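Local coordinates for protein dehalogenase (Rhodospirillaceae, PDB 6A41) that probably acts as a dehalogenase, with the Rossmann-type fold of the short-chain dehydrogenase/reductase family that halohydrin dehalogenases also share, at residues E14-H19 with N83-A88; T22-A27 with L217-C222; P37-P42 with A55-A60. All blocks are in the same frame, centred on the assembly; numbering follows the deposited sequence.

Interaction 1 of 3, residues E14-H19 with N83-A88; sequences EKFAGH and NDAYPA
The side chain of F16 lies obliquely across the amide of N83, the ring and amide planes only 27° apart, with F16 CB 3.3 Å from N83 OD1. With CG anti to the backbone N (chi1 -161°), the ring is carried past the amide toward the D84 carbonyl, and F16 CD2 ends 3.4 Å from D84 O. Its CB also rests on the methyl of A85, at 4.0 Å. Beyond the two segments, Y187 meets the F16 ring edge-to-face, and R153 and V134 pack on the same side chain. N83 grips the opposite backbone with both ends of its amide. N83 ND2 donates to K15 O at 2.9 Å; the bond is nearly straight and lies close to the plane of the amide, but it reaches the K15 carbonyl from above the carbonyl plane. A17 N donates to N83 OD1, also over 2.9 Å. K15 O takes a second bond, from G18 N at 3.0 Å, which closes a type II' beta turn running from K15 to G18, with A17 as the N-cap of helix 18-27. This turn joins strand 7-10 to the first helix of the Rossmann fold, where dinucleotide-binding relatives carry their glycine-rich loop, while N83 lies where strand 79-83 gives way to the loop, in the part that probably corresponds to the NNAG motif of short-chain dehydrogenases. The two amide bonds thus hold the turn against that loop. K15 reaches over A85, bent at its third and fourth torsions, with K15 CE 2.9 Å from A85 O. Its ammonium group is held by a salt bridge to D186, whose carboxylate also accepts the backbone NH of F16. Within 14-19, H19 NE2 donates in its ring plane to E14 OE2 at 3.0 Å.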
loop_
_atom_site.group_PDB
_atom_site.type_symbol
_atom_site.label_atom_id
_atom_site.label_comp_id
_atom_site.label_asym_id
_atom_site.label_seq_id
_atom_site.Cartn_x
_atom_site.Cartn_y
_atom_site.Cartn_z
ATOM N N GLU A 14 -14.523 17.433 -21.791
ATOM C CA GLU A 14 -13.697 17.341 -22.948
ATOM C C GLU A 14 -12.331 16.830 -22.683
ATOM O O GLU A 14 -11.654 16.546 -23.632
ATOM C CB GLU A 14 -13.628 18.705 -23.761
ATOM C CG GLU A 14 -14.948 19.108 -24.320
ATOM C CD GLU A 14 -15.477 18.075 -25.286
ATOM O OE1 GLU A 14 -14.790 17.730 -26.286
ATOM O OE2 GLU A 14 -16.610 17.584 -25.089
ATOM N N LYS A 15 -11.918 16.638 -21.449
ATOM C CA LYS A 15 -10.599 16.088 -21.139
ATOM C C LYS A 15 -10.733 14.677 -20.625
ATOM O O LYS A 15 -11.802 14.261 -20.161
ATOM C CB LYS A 15 -9.973 16.876 -19.994
ATOM C CG LYS A 15 -9.528 18.251 -20.467
ATOM C CD LYS A 15 -9.121 19.081 -19.291
ATOM C CE LYS A 15 -7.647 19.148 -19.074
ATOM N NZ LYS A 15 -6.834 19.671 -20.195
ATOM N N PHE A 16 -9.605 14.013 -20.650
ATOM C CA PHE A 16 -9.318 12.782 -19.853
ATOM C C PHE A 16 -10.472 11.756 -19.950
ATOM O O PHE A 16 -10.715 11.253 -21.043
ATOM C CB PHE A 16 -9.058 13.249 -18.374
ATOM C CG PHE A 16 -8.315 12.245 -17.480
ATOM C CD1 PHE A 16 -7.634 11.114 -18.002
ATOM C CD2 PHE A 16 -8.239 12.490 -16.146
ATOM C CE1 PHE A 16 -6.982 10.234 -17.179
ATOM C CE2 PHE A 16 -7.527 11.663 -15.318
ATOM C CZ PHE A 16 -6.889 10.562 -15.812
ATOM N N ALA A 17 -11.204 11.460 -18.876
ATOM C CA ALA A 17 -12.153 10.364 -18.899
ATOM C C ALA A 17 -13.578 10.814 -19.247
ATOM O O ALA A 17 -14.550 10.030 -19.171
ATOM C CB ALA A 17 -12.196 9.696 -17.557
ATOM N N GLY A 18 -13.744 12.073 -19.650
ATOM C CA GLY A 18 -15.131 12.615 -19.850
ATOM C C GLY A 18 -16.013 11.879 -20.861
ATOM O O GLY A 18 -17.217 11.608 -20.617
ATOM N N HIS A 19 -15.480 11.658 -22.045
ATOM C CA HIS A 19 -16.236 11.019 -23.063
ATOM C C HIS A 19 -16.553 9.583 -22.767
ATOM O O HIS A 19 -17.690 9.146 -22.991
ATOM C CB HIS A 19 -15.540 11.143 -24.426
ATOM C CG HIS A 19 -15.636 12.527 -24.983
ATOM N ND1 HIS A 19 -15.517 12.780 -26.332
ATOM C CD2 HIS A 19 -16.028 13.688 -24.407
ATOM C CE1 HIS A 19 -15.698 14.085 -26.528
ATOM N NE2 HIS A 19 -15.999 14.654 -25.380
ATOM N N ASN A 83 -13.234 14.951 -12.903
ATOM C CA ASN A 83 -12.416 14.577 -14.011
ATOM C C ASN A 83 -11.412 15.717 -14.263
ATOM O O ASN A 83 -11.702 16.705 -14.856
ATOM C CB ASN A 83 -13.318 14.281 -15.182
ATOM C CG ASN A 83 -12.562 14.006 -16.452
ATOM O OD1 ASN A 83 -11.742 13.059 -16.525
ATOM N ND2 ASN A 83 -12.832 14.777 -17.469
ATOM N N ASP A 84 -10.249 15.587 -13.645
ATOM C CA ASP A 84 -9.254 16.638 -13.537
ATOM C C ASP A 84 -7.962 16.180 -14.216
ATOM O O ASP A 84 -7.518 15.038 -14.028
ATOM C CB ASP A 84 -9.018 16.990 -12.044
ATOM C CG ASP A 84 -10.342 17.240 -11.336
ATOM O OD1 ASP A 84 -10.984 18.247 -11.649
ATOM O OD2 ASP A 84 -10.760 16.358 -10.539
ATOM N N ALA A 85 -7.403 17.076 -15.040
ATOM C CA ALA A 85 -6.208 16.793 -15.812
ATOM C C ALA A 85 -5.413 18.045 -16.151
ATOM O O ALA A 85 -5.977 18.956 -16.680
ATOM C CB ALA A 85 -6.517 16.065 -17.056
ATOM N N TYR A 86 -4.152 18.041 -15.713
ATOM C CA TYR A 86 -3.116 19.020 -16.046
ATOM C C TYR A 86 -1.967 18.259 -16.760
ATOM O O TYR A 86 -1.771 17.061 -16.455
ATOM C CB TYR A 86 -2.600 19.701 -14.731
ATOM C CG TYR A 86 -1.572 20.794 -14.915
ATOM C CD1 TYR A 86 -1.923 22.105 -15.232
ATOM C CD2 TYR A 86 -0.215 20.488 -14.882
ATOM C CE1 TYR A 86 -0.955 23.109 -15.476
ATOM C CE2 TYR A 86 0.777 21.466 -15.077
ATOM C CZ TYR A 86 0.393 22.765 -15.347
ATOM O OH TYR A 86 1.401 23.651 -15.554
ATOM N N PRO A 87 -1.252 18.894 -17.703
ATOM C CA PRO A 87 -0.234 18.138 -18.451
ATOM C C PRO A 87 0.852 17.550 -17.554
ATOM O O PRO A 87 1.185 18.162 -16.529
ATOM C CB PRO A 87 0.369 19.143 -19.420
ATOM C CG PRO A 87 -0.655 20.213 -19.532
ATOM C CD PRO A 87 -1.443 20.256 -18.255
ATOM N N ALA A 88 1.311 16.344 -17.891
ATOM C CA ALA A 88 2.409 15.773 -17.215
ATOM C C ALA A 88 3.644 16.377 -17.916
ATOM O O ALA A 88 4.042 15.896 -18.986
ATOM C CB ALA A 88 2.367 14.286 -17.364
#

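Interaction 2 of 3, residues T22-A27 with L217-C222; sequences TRIALA and LGATIC
I24 packs on A219 and C222 through its CG2 branch, the chief apolar contact of this crossing. I24 CG2, anti to the backbone N and beside the carbonyl carbon, lies 3.8 Å from A219 CA. The same methyl also rests against C222 SG at 3.9 Å, so that one branch sits between two residues nearly a turn apart on the partner helix. Next along, the methyl of A25 lies against the same sulfur, with A25 CB 3.7 Å from C222 SG.

Contact with the main chain is the second element. G218 has no side chain and presents bare backbone, and I24 CB comes within 4.1 Å of G218 C. Opposite A25, the thiol of C222 is turned inward and its SG lies 3.4 Å from A25 N, a sulfur resting on the backbone of a helix. No hydrogen bond links the two segments; within the helices, L26 N bonds to T22 O and C222 N to G218 O.

The small residues G218, A219 and A25 at the crossing are consistent with an axis approach of 8.2 Å, at a signed crossing angle of -54°. At the flank R23 forms a salt bridge to D215, at the start of helix 214-225.

In the fold, helix 18-27 follows strand 7-10, and helix 214-225 precedes strand 236-239, so the contact brings the first helix of the Rossmann core against the last one before the final strand. L217, T220 and I221 pack on V177 of strand 172-179. L217 and T220 also touch strand 236-239, and A219 and T220 meet G228 and F223 of the second subunit.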
loop_
_atom_site.group_PDB
_atom_site.type_symbol
_atom_site.label_atom_id
_atom_site.label_comp_id
_atom_site.label_asym_id
_atom_site.label_seq_id
_atom_site.Cartn_x
_atom_site.Cartn_y
_atom_site.Cartn_z
ATOM N N THR A 22 -19.174 9.578 -20.102
ATOM C CA THR A 22 -20.501 9.989 -20.599
ATOM C C THR A 22 -21.191 8.834 -21.318
ATOM O O THR A 22 -22.373 8.503 -21.081
ATOM C CB THR A 22 -20.338 11.129 -21.615
ATOM O OG1 THR A 22 -19.843 12.277 -20.970
ATOM C CG2 THR A 22 -21.671 11.481 -22.257
ATOM N N ARG A 23 -20.402 8.256 -22.207
ATOM C CA ARG A 23 -20.851 7.166 -23.092
ATOM C C ARG A 23 -21.390 5.945 -22.322
ATOM O O ARG A 23 -22.525 5.424 -22.594
ATOM C CB ARG A 23 -19.711 6.711 -24.028
ATOM C CG ARG A 23 -20.149 5.725 -25.063
ATOM C CD ARG A 23 -19.020 5.179 -25.989
ATOM N NE ARG A 23 -18.414 6.301 -26.633
ATOM C CZ ARG A 23 -17.216 6.852 -26.426
ATOM N NH1 ARG A 23 -16.336 6.398 -25.611
ATOM N NH2 ARG A 23 -16.934 7.952 -27.139
ATOM N N ILE A 24 -20.602 5.474 -21.379
ATOM C CA ILE A 24 -21.049 4.337 -20.562
ATOM C C ILE A 24 -22.194 4.713 -19.619
ATOM O O ILE A 24 -23.147 3.920 -19.517
ATOM C CB ILE A 24 -19.856 3.706 -19.803
ATOM C CG1 ILE A 24 -18.766 3.155 -20.770
ATOM C CG2 ILE A 24 -20.329 2.526 -18.970
ATOM C CD1 ILE A 24 -19.284 2.147 -21.793
ATOM N N ALA A 25 -22.135 5.883 -18.968
ATOM C CA ALA A 25 -23.182 6.269 -18.030
ATOM C C ALA A 25 -24.544 6.285 -18.784
ATOM O O ALA A 25 -25.556 5.806 -18.306
ATOM C CB ALA A 25 -22.861 7.624 -17.475
ATOM N N LEU A 26 -24.541 6.823 -20.014
ATOM C CA LEU A 26 -25.790 6.925 -20.800
ATOM C C LEU A 26 -26.288 5.535 -21.176
ATOM O O LEU A 26 -27.449 5.247 -21.110
ATOM C CB LEU A 26 -25.563 7.830 -22.019
ATOM C CG LEU A 26 -25.436 9.305 -21.866
ATOM C CD1 LEU A 26 -25.156 9.892 -23.234
ATOM C CD2 LEU A 26 -26.697 9.915 -21.316
ATOM N N ALA A 27 -25.365 4.638 -21.515
ATOM C CA ALA A 27 -25.695 3.249 -21.904
ATOM C C ALA A 27 -26.217 2.527 -20.703
ATOM O O ALA A 27 -26.991 1.611 -20.819
ATOM C CB ALA A 27 -24.422 2.531 -22.422
ATOM N N LEU A 217 -12.196 2.640 -18.723
ATOM C CA LEU A 217 -12.134 3.697 -17.628
ATOM C C LEU A 217 -13.527 4.193 -17.316
ATOM O O LEU A 217 -13.882 4.316 -16.125
ATOM C CB LEU A 217 -11.212 4.793 -18.048
ATOM C CG LEU A 217 -10.942 5.911 -17.040
ATOM C CD1 LEU A 217 -10.545 5.414 -15.725
ATOM C CD2 LEU A 217 -9.847 6.811 -17.538
ATOM N N GLY A 218 -14.311 4.472 -18.380
ATOM C CA GLY A 218 -15.709 4.922 -18.136
ATOM C C GLY A 218 -16.574 3.893 -17.327
ATOM O O GLY A 218 -17.327 4.279 -16.387
ATOM N N ALA A 219 -16.456 2.625 -17.672
ATOM C CA ALA A 219 -17.184 1.598 -17.006
ATOM C C ALA A 219 -16.742 1.489 -15.515
ATOM O O ALA A 219 -17.586 1.226 -14.641
ATOM C CB ALA A 219 -17.089 0.179 -17.668
ATOM N N THR A 220 -15.461 1.657 -15.267
ATOM C CA THR A 220 -14.963 1.690 -13.877
ATOM C C THR A 220 -15.524 2.788 -13.037
ATOM O O THR A 220 -15.967 2.602 -11.903
ATOM C CB THR A 220 -13.423 1.592 -13.875
ATOM O OG1 THR A 220 -13.022 0.383 -14.612
ATOM C CG2 THR A 220 -12.962 1.495 -12.499
ATOM N N ILE A 221 -15.455 3.982 -13.565
ATOM C CA ILE A 221 -16.069 5.142 -12.917
ATOM C C ILE A 221 -17.568 4.958 -12.722
ATOM O O ILE A 221 -18.089 5.212 -11.565
ATOM C CB ILE A 221 -15.695 6.427 -13.699
ATOM C CG1 ILE A 221 -14.213 6.717 -13.743
ATOM C CG2 ILE A 221 -16.546 7.612 -13.274
ATOM C CD1 ILE A 221 -13.804 7.630 -14.936
ATOM N N CYS A 222 -18.284 4.495 -13.748
ATOM C CA CYS A 222 -19.669 4.176 -13.629
ATOM C C CYS A 222 -20.001 3.135 -12.537
ATOM O O CYS A 222 -20.923 3.303 -11.731
ATOM C CB CYS A 222 -20.276 3.723 -14.941
ATOM S SG CYS A 222 -20.462 5.127 -16.071
#

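Interaction 3 of 3, residues P37-P42 with A55-A60; sequences PSFDTP and AHALSA
Neither segment pairs with the other as strand to strand. The main chain of 37-42 folds into a turn closed by T41 N bonding to S38 O at 3.0 Å, while A55-A60 runs extended and bends at S59; the two come closest at D40 and S59, whose CA atoms are 5.0 Å apart. Across that gap S59 CA points its hydrogen at F39 O over 3.4 Å, a CA-H...O contact with an angle of 157° at the hydrogen.

F39 supplies the side chain. With CG anti to its own carbonyl carbon (chi1 -68°), the ring swings toward strand 56-57 and offers a face to A57. The A57 methyl stands over that face in a CH-pi contact, A57 CB being 3.9 Å from the ring centroid and displaced toward the rim. L58 O instead lies near the ring plane at its edge, 3.1 Å from F39 CB. Elsewhere the ring of Y48 meets F39, and R45 donates to F39 O. The contact spans a right-handed beta-alpha-beta unit of the Rossmann fold, tying the loop after strand 31-34 to the outermost strand 56-57, which come before and after helix 42-51 in the chain.

With no hydrogen bond between the segments, the join depends on ring and methyl packing and on one CA-H...O contact.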
loop_
_atom_site.group_PDB
_atom_site.type_symbol
_atom_site.label_atom_id
_atom_site.label_comp_id
_atom_site.label_asym_id
_atom_site.label_seq_id
_atom_site.Cartn_x
_atom_site.Cartn_y
_atom_site.Cartn_z
ATOM N N PRO A 37 -14.950 23.981 -19.525
ATOM C CA PRO A 37 -14.669 25.386 -19.801
ATOM C C PRO A 37 -15.098 25.859 -21.142
ATOM O O PRO A 37 -15.275 27.035 -21.319
ATOM C CB PRO A 37 -13.133 25.472 -19.782
ATOM C CG PRO A 37 -12.779 24.361 -18.929
ATOM C CD PRO A 37 -13.729 23.252 -19.175
ATOM N N SER A 38 -15.255 25.002 -22.108
ATOM C CA SER A 38 -15.716 25.419 -23.426
ATOM C C SER A 38 -17.204 25.619 -23.542
ATOM O O SER A 38 -17.637 26.237 -24.461
ATOM C CB SER A 38 -15.289 24.451 -24.488
ATOM O OG SER A 38 -15.962 23.227 -24.488
ATOM N N PHE A 39 -17.975 25.117 -22.586
ATOM C CA PHE A 39 -19.408 25.143 -22.621
ATOM C C PHE A 39 -20.085 26.538 -22.372
ATOM O O PHE A 39 -21.315 26.602 -22.393
ATOM C CB PHE A 39 -20.020 24.069 -21.710
ATOM C CG PHE A 39 -19.790 22.652 -22.158
ATOM C CD1 PHE A 39 -19.187 22.335 -23.373
ATOM C CD2 PHE A 39 -20.166 21.616 -21.373
ATOM C CE1 PHE A 39 -19.024 21.061 -23.790
ATOM C CE2 PHE A 39 -19.938 20.323 -21.781
ATOM C CZ PHE A 39 -19.427 20.046 -22.992
ATOM N N ASP A 40 -19.339 27.613 -22.150
ATOM C CA ASP A 40 -19.929 28.963 -22.345
ATOM C C ASP A 40 -20.255 29.222 -23.809
ATOM O O ASP A 40 -21.007 30.149 -24.107
ATOM C CB ASP A 40 -19.102 30.100 -21.704
ATOM C CG ASP A 40 -17.681 30.146 -22.167
ATOM O OD1 ASP A 40 -17.213 29.278 -22.984
ATOM O OD2 ASP A 40 -17.005 31.067 -21.615
ATOM N N THR A 41 -19.727 28.404 -24.704
ATOM C CA THR A 41 -19.992 28.543 -26.115
ATOM C C THR A 41 -21.081 27.576 -26.634
ATOM O O THR A 41 -20.914 26.393 -26.551
ATOM C CB THR A 41 -18.736 28.346 -26.863
ATOM O OG1 THR A 41 -17.771 29.241 -26.314
ATOM C CG2 THR A 41 -18.897 28.532 -28.297
ATOM N N PRO A 42 -22.175 28.122 -27.231
ATOM C CA PRO A 42 -23.249 27.291 -27.751
ATOM C C PRO A 42 -22.757 26.214 -28.692
ATOM O O PRO A 42 -23.194 25.076 -28.547
ATOM C CB PRO A 42 -24.223 28.278 -28.436
ATOM C CG PRO A 42 -23.965 29.528 -27.690
ATOM C CD PRO A 42 -22.486 29.552 -27.416
ATOM N N ALA A 55 -27.220 13.494 -22.860
ATOM C CA ALA A 55 -26.343 14.245 -21.945
ATOM C C ALA A 55 -26.660 15.750 -22.076
ATOM O O ALA A 55 -26.943 16.187 -23.160
ATOM C CB ALA A 55 -24.892 14.040 -22.254
ATOM N N HIS A 56 -26.595 16.491 -20.979
ATOM C CA HIS A 56 -26.866 17.955 -20.961
ATOM C C HIS A 56 -25.540 18.731 -20.712
ATOM O O HIS A 56 -24.886 18.615 -19.625
ATOM C CB HIS A 56 -27.838 18.284 -19.858
ATOM C CG HIS A 56 -28.153 19.765 -19.750
ATOM N ND1 HIS A 56 -29.023 20.413 -20.614
ATOM C CD2 HIS A 56 -27.745 20.708 -18.865
ATOM C CE1 HIS A 56 -29.052 21.714 -20.316
ATOM N NE2 HIS A 56 -28.333 21.907 -19.216
ATOM N N ALA A 57 -25.183 19.599 -21.624
ATOM C CA ALA A 57 -24.011 20.476 -21.458
ATOM C C ALA A 57 -24.452 21.733 -20.665
ATOM O O ALA A 57 -25.356 22.474 -21.105
ATOM C CB ALA A 57 -23.454 20.822 -22.828
ATOM N N LEU A 58 -23.833 21.994 -19.518
ATOM C CA LEU A 58 -24.198 23.139 -18.687
ATOM C C LEU A 58 -23.508 24.387 -19.215
ATOM O O LEU A 58 -22.291 24.368 -19.599
ATOM C CB LEU A 58 -23.685 22.884 -17.271
ATOM C CG LEU A 58 -24.438 21.719 -16.618
ATOM C CD1 LEU A 58 -23.592 21.203 -15.430
ATOM C CD2 LEU A 58 -25.749 22.212 -16.061
ATOM N N SER A 59 -24.248 25.471 -19.280
ATOM C CA SER A 59 -23.716 26.666 -19.935
ATOM C C SER A 59 -22.899 27.531 -18.932
ATOM O O SER A 59 -22.137 28.378 -19.337
ATOM C CB SER A 59 -24.864 27.467 -20.595
ATOM O OG SER A 59 -25.771 27.770 -19.580
ATOM N N ALA A 60 -22.951 27.231 -17.642
ATOM C CA ALA A 60 -22.093 27.957 -16.647
ATOM C C ALA A 60 -20.823 27.211 -16.471
ATOM O O ALA A 60 -20.825 25.955 -16.440
ATOM C CB ALA A 60 -22.802 28.139 -15.318
#

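How the interactions relate
From the N terminus, strand 7-10 leads into 14-19, the start of interaction 1, and helix 18-27 then opens interaction 2 at 22-27. After strand 31-34 the chain reaches the loop at 37-42, which meets 55-60 in interaction 3, the short loop across one edge of the sheet, before strand 79-83 delivers 83-88 and closes interaction 1. Interaction 2 closes only at 217-222. Interaction 3 is thus nested within both longer loops, while interactions 1 and 2 cross and share helix 18-27. They also touch: the A17 methyl packs on L217 and I221. Toward interaction 3, E14 nears S38 and F39, and T22 and L26 pack on A55.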